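Local coordinates for teichoic acid biosynthesis protein F (Staphylococcus epidermidis, PDB 3L7I) that is a teichoic acid biosynthesis protein, with a region of the GT-B type built on two parallel, Rossmann-like sheets, at residues Tyr365-Gln377 / Trp387-Ala401. Numbering follows the deposited sequence.
Sequences YSDSPKYIYEYMQ and WSFKNPDKNVVPGSA
Helix 367-377 lies nearly antiparallel to strand 387-389, with segment axes 11.8 Å apart; after a turn at 390-394, residues 395-401 run alongside the helix in its own direction, Y365 beside N395 and Q377 beside G399. The indole of W387 projects from the strand toward the helix, where it meets the rings of Y365 and Y373. Y365 turns its ring edge to one face of the indole (T-shaped, planes at 68°), with CD1 3.5 Å from W387 CZ2. The indole in turn directs its own edge at Y373, planes at 79°, setting W387 NE1 3.5 Å from Y373 CG over one ring face; Q377 CG lies over the opposite face. P369 CB touches W387 CH2, and F389 CE1 comes edge-on to the backbone N of Y365. With CG anti to the backbone N (chi1 169°), the Y373 ring reaches the loop, where OH donates to P398 O at 2.7 Å, in the carbonyl plane on a lone pair, and accepts a longer bond from A401 N (3.3 Å). P398 CD packs on Y365 OH, which donates to the anti lone pair of E374 OE2 at 2.6 Å. One turn beyond Y373, the bent Q377 side chain pairs twice with S400: OE1 takes S400 N at 2.9 Å from above the carbonyl plane, while NE2 gives to S400 OG at 3.1 Å, close to the amide plane. The contact joins helix and second strand of the beta-alpha-beta unit 354-358, 367-379, 384-389 to the loop before outermost strand 402-405. Aromatic rings bury the helix-strand interface; at its more exposed margin, Y373 and Q377 hold the loop by hydrogen bonds.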
loop_
_atom_site.group_PDB
_atom_site.type_symbol
_atom_site.label_atom_id
_atom_site.label_comp_id
_atom_site.label_asym_id
_atom_site.label_seq_id
_atom_site.Cartn_x
_atom_site.Cartn_y
_atom_site.Cartn_z
ATOM N N TYR A 365 6.991 40.426 -15.037
ATOM C CA TYR A 365 8.397 40.736 -15.134
ATOM C C TYR A 365 8.496 42.185 -14.700
ATOM O O TYR A 365 8.131 43.077 -15.450
ATOM C CB TYR A 365 8.898 40.550 -16.558
ATOM C CG TYR A 365 10.280 41.105 -16.763
ATOM C CD1 TYR A 365 11.397 40.472 -16.215
ATOM C CD2 TYR A 365 10.473 42.283 -17.484
ATOM C CE1 TYR A 365 12.670 40.994 -16.386
ATOM C CE2 TYR A 365 11.732 42.816 -17.660
ATOM C CZ TYR A 365 12.832 42.170 -17.114
ATOM O OH TYR A 365 14.092 42.705 -17.317
ATOM N N SER A 366 8.948 42.425 -13.475
ATOM C CA SER A 366 8.876 43.768 -12.906
ATOM C C SER A 366 9.620 43.931 -11.582
ATOM O O SER A 366 10.309 43.018 -11.106
ATOM C CB SER A 366 7.412 44.179 -12.687
ATOM O OG SER A 366 6.816 43.475 -11.592
ATOM N N ASP A 367 9.460 45.117 -11.003
ATOM C CA ASP A 367 9.970 45.448 -9.676
ATOM C C ASP A 367 11.458 45.229 -9.522
ATOM O O ASP A 367 12.197 45.182 -10.488
ATOM C CB ASP A 367 9.213 44.712 -8.565
ATOM C CG ASP A 367 9.128 45.541 -7.271
ATOM O OD1 ASP A 367 9.810 45.178 -6.270
ATOM O OD2 ASP A 367 8.402 46.576 -7.269
ATOM N N SER A 368 11.879 45.096 -8.279
ATOM C CA SER A 368 13.280 45.015 -7.944
ATOM C C SER A 368 13.994 43.794 -8.526
ATOM O O SER A 368 15.170 43.879 -8.871
ATOM C CB SER A 368 13.449 45.075 -6.431
ATOM O OG SER A 368 13.541 46.413 -6.008
ATOM N N PRO A 369 13.307 42.644 -8.618
ATOM C CA PRO A 369 13.960 41.539 -9.330
ATOM C C PRO A 369 14.301 41.906 -10.784
ATOM O O PRO A 369 15.355 41.487 -11.303
ATOM C CB PRO A 369 12.908 40.434 -9.294
ATOM C CG PRO A 369 12.167 40.707 -8.034
ATOM C CD PRO A 369 12.079 42.211 -7.938
ATOM N N LYS A 370 13.418 42.675 -11.425
ATOM C CA LYS A 370 13.622 43.035 -12.812
ATOM C C LYS A 370 14.959 43.775 -12.968
ATOM O O LYS A 370 15.777 43.422 -13.836
ATOM C CB LYS A 370 12.439 43.852 -13.354
ATOM C CG LYS A 370 12.793 44.796 -14.539
ATOM C CD LYS A 370 11.545 45.312 -15.261
ATOM C CE LYS A 370 11.792 46.629 -16.011
ATOM N NZ LYS A 370 10.706 46.929 -17.016
ATOM N N TYR A 371 15.188 44.770 -12.106
ATOM C CA TYR A 371 16.401 45.582 -12.174
ATOM C C TYR A 371 17.669 44.840 -11.742
ATOM O O TYR A 371 18.742 45.071 -12.301
ATOM C CB TYR A 371 16.222 46.888 -11.398
ATOM C CG TYR A 371 15.233 47.802 -12.078
ATOM C CD1 TYR A 371 13.868 47.654 -11.869
ATOM C CD2 TYR A 371 15.660 48.795 -12.956
ATOM C CE1 TYR A 371 12.961 48.471 -12.502
ATOM C CE2 TYR A 371 14.763 49.615 -13.591
ATOM C CZ TYR A 371 13.412 49.447 -13.364
ATOM O OH TYR A 371 12.508 50.263 -13.997
ATOM N N ILE A 372 17.550 43.949 -10.761
ATOM C CA ILE A 372 18.686 43.129 -10.379
ATOM C C ILE A 372 19.098 42.352 -11.623
ATOM O O ILE A 372 20.282 42.297 -11.964
ATOM C CB ILE A 372 18.365 42.189 -9.173
ATOM C CG1 ILE A 372 18.143 43.017 -7.902
ATOM C CG2 ILE A 372 19.481 41.167 -8.945
ATOM C CD1 ILE A 372 17.644 42.201 -6.700
ATOM N N TYR A 373 18.103 41.814 -12.326
ATOM C CA TYR A 373 18.329 41.023 -13.540
ATOM C C TYR A 373 18.918 41.831 -14.691
ATOM O O TYR A 373 19.885 41.400 -15.325
ATOM C CB TYR A 373 17.043 40.345 -14.009
ATOM C CG TYR A 373 17.133 39.728 -15.385
ATOM C CD1 TYR A 373 17.917 38.608 -15.615
ATOM C CD2 TYR A 373 16.423 40.264 -16.454
ATOM C CE1 TYR A 373 17.997 38.029 -16.874
ATOM C CE2 TYR A 373 16.491 39.696 -17.720
ATOM C CZ TYR A 373 17.279 38.574 -17.921
ATOM O OH TYR A 373 17.346 38.004 -19.169
ATOM N N GLU A 374 18.354 42.999 -14.968
ATOM C CA GLU A 374 18.883 43.796 -16.069
ATOM C C GLU A 374 20.338 44.233 -15.816
ATOM O O GLU A 374 21.133 44.389 -16.760
ATOM C CB GLU A 374 17.953 44.972 -16.388
ATOM C CG GLU A 374 16.551 44.492 -16.757
ATOM C CD GLU A 374 15.680 45.550 -17.418
ATOM O OE1 GLU A 374 16.047 46.746 -17.330
ATOM O OE2 GLU A 374 14.630 45.180 -18.015
ATOM N N TYR A 375 20.695 44.410 -14.547
ATOM C CA TYR A 375 22.053 44.797 -14.228
ATOM C C TYR A 375 22.958 43.621 -14.474
ATOM O O TYR A 375 24.029 43.769 -15.038
ATOM C CB TYR A 375 22.191 45.241 -12.778
ATOM C CG TYR A 375 23.637 45.365 -12.347
ATOM C CD1 TYR A 375 24.323 46.575 -12.467
ATOM C CD2 TYR A 375 24.322 44.267 -11.842
ATOM C CE1 TYR A 375 25.647 46.688 -12.082
ATOM C CE2 TYR A 375 25.637 44.366 -11.454
ATOM C CZ TYR A 375 26.296 45.576 -11.576
ATOM O OH TYR A 375 27.608 45.650 -11.183
ATOM N N MET A 376 22.535 42.442 -14.051
ATOM C CA MET A 376 23.377 41.265 -14.233
ATOM C C MET A 376 23.535 40.859 -15.702
ATOM O O MET A 376 24.590 40.398 -16.104
ATOM C CB MET A 376 22.882 40.101 -13.379
ATOM C CG MET A 376 23.142 40.338 -11.921
ATOM S SD MET A 376 22.801 38.896 -10.935
ATOM C CE MET A 376 24.243 37.865 -11.239
ATOM N N GLN A 377 22.488 41.035 -16.494
ATOM C CA GLN A 377 22.580 40.825 -17.926
ATOM C C GLN A 377 23.741 41.621 -18.552
ATOM O O GLN A 377 24.494 41.105 -19.384
ATOM C CB GLN A 377 21.267 41.226 -18.584
ATOM C CG GLN A 377 20.220 40.151 -18.508
ATOM C CD GLN A 377 20.615 38.926 -19.296
ATOM O OE1 GLN A 377 20.616 38.948 -20.533
ATOM N NE2 GLN A 377 20.947 37.842 -18.592
ATOM N N TRP A 387 13.505 32.903 -15.342
ATOM C CA TRP A 387 12.354 33.620 -14.758
ATOM C C TRP A 387 11.114 32.718 -14.583
ATOM O O TRP A 387 10.768 31.917 -15.456
ATOM C CB TRP A 387 11.998 34.855 -15.588
ATOM C CG TRP A 387 12.748 36.096 -15.164
ATOM C CD1 TRP A 387 14.027 36.460 -15.516
ATOM C CD2 TRP A 387 12.263 37.131 -14.313
ATOM N NE1 TRP A 387 14.363 37.655 -14.925
ATOM C CE2 TRP A 387 13.301 38.084 -14.178
ATOM C CE3 TRP A 387 11.053 37.353 -13.661
ATOM C CZ2 TRP A 387 13.162 39.226 -13.406
ATOM C CZ3 TRP A 387 10.916 38.490 -12.901
ATOM C CH2 TRP A 387 11.964 39.413 -12.778
ATOM N N SER A 388 10.437 32.845 -13.449
ATOM C CA SER A 388 9.255 32.038 -13.182
ATOM C C SER A 388 8.017 32.912 -13.274
ATOM O O SER A 388 8.007 33.984 -12.702
ATOM C CB SER A 388 9.388 31.426 -11.797
ATOM O OG SER A 388 8.141 31.356 -11.137
ATOM N N PHE A 389 6.992 32.468 -14.004
ATOM C CA PHE A 389 5.733 33.224 -14.203
ATOM C C PHE A 389 4.521 32.310 -14.035
ATOM O O PHE A 389 4.663 31.094 -14.079
ATOM C CB PHE A 389 5.666 33.843 -15.616
ATOM C CG PHE A 389 6.812 34.755 -15.929
ATOM C CD1 PHE A 389 6.807 36.065 -15.498
ATOM C CD2 PHE A 389 7.905 34.294 -16.633
ATOM C CE1 PHE A 389 7.855 36.901 -15.765
ATOM C CE2 PHE A 389 8.961 35.128 -16.897
ATOM C CZ PHE A 389 8.929 36.447 -16.460
ATOM N N LYS A 390 3.329 32.874 -13.860
ATOM C CA LYS A 390 2.134 32.048 -13.858
ATOM C C LYS A 390 1.834 31.688 -15.281
ATOM O O LYS A 390 1.446 30.570 -15.579
ATOM C CB LYS A 390 0.938 32.777 -13.269
ATOM C CG LYS A 390 1.142 33.235 -11.861
ATOM C CD LYS A 390 -0.189 33.615 -11.249
ATOM C CE LYS A 390 -0.058 34.827 -10.312
ATOM N NZ LYS A 390 -1.336 35.653 -10.251
ATOM N N ASN A 391 2.026 32.653 -16.166
ATOM C CA ASN A 391 1.740 32.472 -17.583
ATOM C C ASN A 391 2.851 33.020 -18.458
ATOM O O ASN A 391 2.750 34.121 -18.962
ATOM C CB ASN A 391 0.414 33.140 -17.930
ATOM C CG ASN A 391 -0.760 32.490 -17.217
ATOM O OD1 ASN A 391 -1.029 31.292 -17.402
ATOM N ND2 ASN A 391 -1.468 33.272 -16.394
ATOM N N PRO A 392 3.920 32.237 -18.636
ATOM C CA PRO A 392 5.141 32.655 -19.331
ATOM C C PRO A 392 4.937 33.171 -20.752
ATOM O O PRO A 392 5.728 34.005 -21.181
ATOM C CB PRO A 392 5.979 31.384 -19.344
ATOM C CG PRO A 392 5.537 30.651 -18.133
ATOM C CD PRO A 392 4.061 30.888 -18.057
ATOM N N ASP A 393 3.905 32.713 -21.453
ATOM C CA ASP A 393 3.705 33.127 -22.841
ATOM C C ASP A 393 3.099 34.531 -22.944
ATOM O O ASP A 393 3.016 35.095 -24.026
ATOM C CB ASP A 393 2.859 32.095 -23.613
ATOM C CG ASP A 393 3.522 30.691 -23.674
ATOM O OD1 ASP A 393 4.726 30.596 -24.021
ATOM O OD2 ASP A 393 2.833 29.675 -23.389
ATOM N N LYS A 394 2.683 35.089 -21.810
ATOM C CA LYS A 394 2.120 36.442 -21.753
ATOM C C LYS A 394 3.083 37.398 -21.081
ATOM O O LYS A 394 2.711 38.493 -20.695
ATOM C CB LYS A 394 0.799 36.464 -20.978
ATOM C CG LYS A 394 -0.432 36.101 -21.790
ATOM C CD LYS A 394 -1.609 35.845 -20.867
ATOM C CE LYS A 394 -2.723 35.057 -21.551
ATOM N NZ LYS A 394 -3.526 34.263 -20.540
ATOM N N ASN A 395 4.322 36.969 -20.925
ATOM C CA ASN A 395 5.340 37.824 -20.352
ATOM C C ASN A 395 6.536 37.954 -21.269
ATOM O O ASN A 395 6.969 36.980 -21.885
ATOM C CB ASN A 395 5.765 37.300 -18.995
ATOM C CG ASN A 395 4.842 37.750 -17.911
ATOM O OD1 ASN A 395 4.815 38.937 -17.553
ATOM N ND2 ASN A 395 4.060 36.821 -17.381
ATOM N N VAL A 396 7.058 39.166 -21.368
ATOM C CA VAL A 396 8.141 39.453 -22.291
ATOM C C VAL A 396 9.391 39.789 -21.509
ATOM O O VAL A 396 9.478 40.863 -20.907
ATOM C CB VAL A 396 7.795 40.656 -23.181
ATOM C CG1 VAL A 396 8.975 41.028 -24.027
ATOM C CG2 VAL A 396 6.588 40.346 -24.040
ATOM N N VAL A 397 10.358 38.881 -21.518
ATOM C CA VAL A 397 11.614 39.109 -20.806
ATOM C C VAL A 397 12.761 39.411 -21.774
ATOM O O VAL A 397 13.007 38.625 -22.695
ATOM C CB VAL A 397 12.013 37.864 -20.014
ATOM C CG1 VAL A 397 13.282 38.124 -19.204
ATOM C CG2 VAL A 397 10.860 37.389 -19.144
ATOM N N PRO A 398 13.487 40.537 -21.567
ATOM C CA PRO A 398 14.633 40.823 -22.441
ATOM C C PRO A 398 15.816 39.969 -22.002
ATOM O O PRO A 398 15.839 39.522 -20.849
ATOM C CB PRO A 398 14.941 42.305 -22.165
ATOM C CG PRO A 398 13.970 42.765 -21.105
ATOM C CD PRO A 398 13.389 41.523 -20.474
ATOM N N GLY A 399 16.770 39.729 -22.895
ATOM C CA GLY A 399 18.020 39.097 -22.504
ATOM C C GLY A 399 18.062 37.585 -22.633
ATOM O O GLY A 399 17.250 36.989 -23.343
ATOM N N SER A 400 19.002 36.959 -21.926
ATOM C CA SER A 400 19.334 35.556 -22.165
ATOM C C SER A 400 18.532 34.570 -21.327
ATOM O O SER A 400 18.779 33.369 -21.382
ATOM C CB SER A 400 20.822 35.320 -21.904
ATOM O OG SER A 400 21.123 35.479 -20.526
ATOM N N ALA A 401 17.586 35.066 -20.544
ATOM C CA ALA A 401 16.879 34.202 -19.602
ATOM C C ALA A 401 15.927 33.255 -20.313
ATOM O O ALA A 401 15.379 33.597 -21.373
ATOM C CB ALA A 401 16.121 35.041 -18.579
#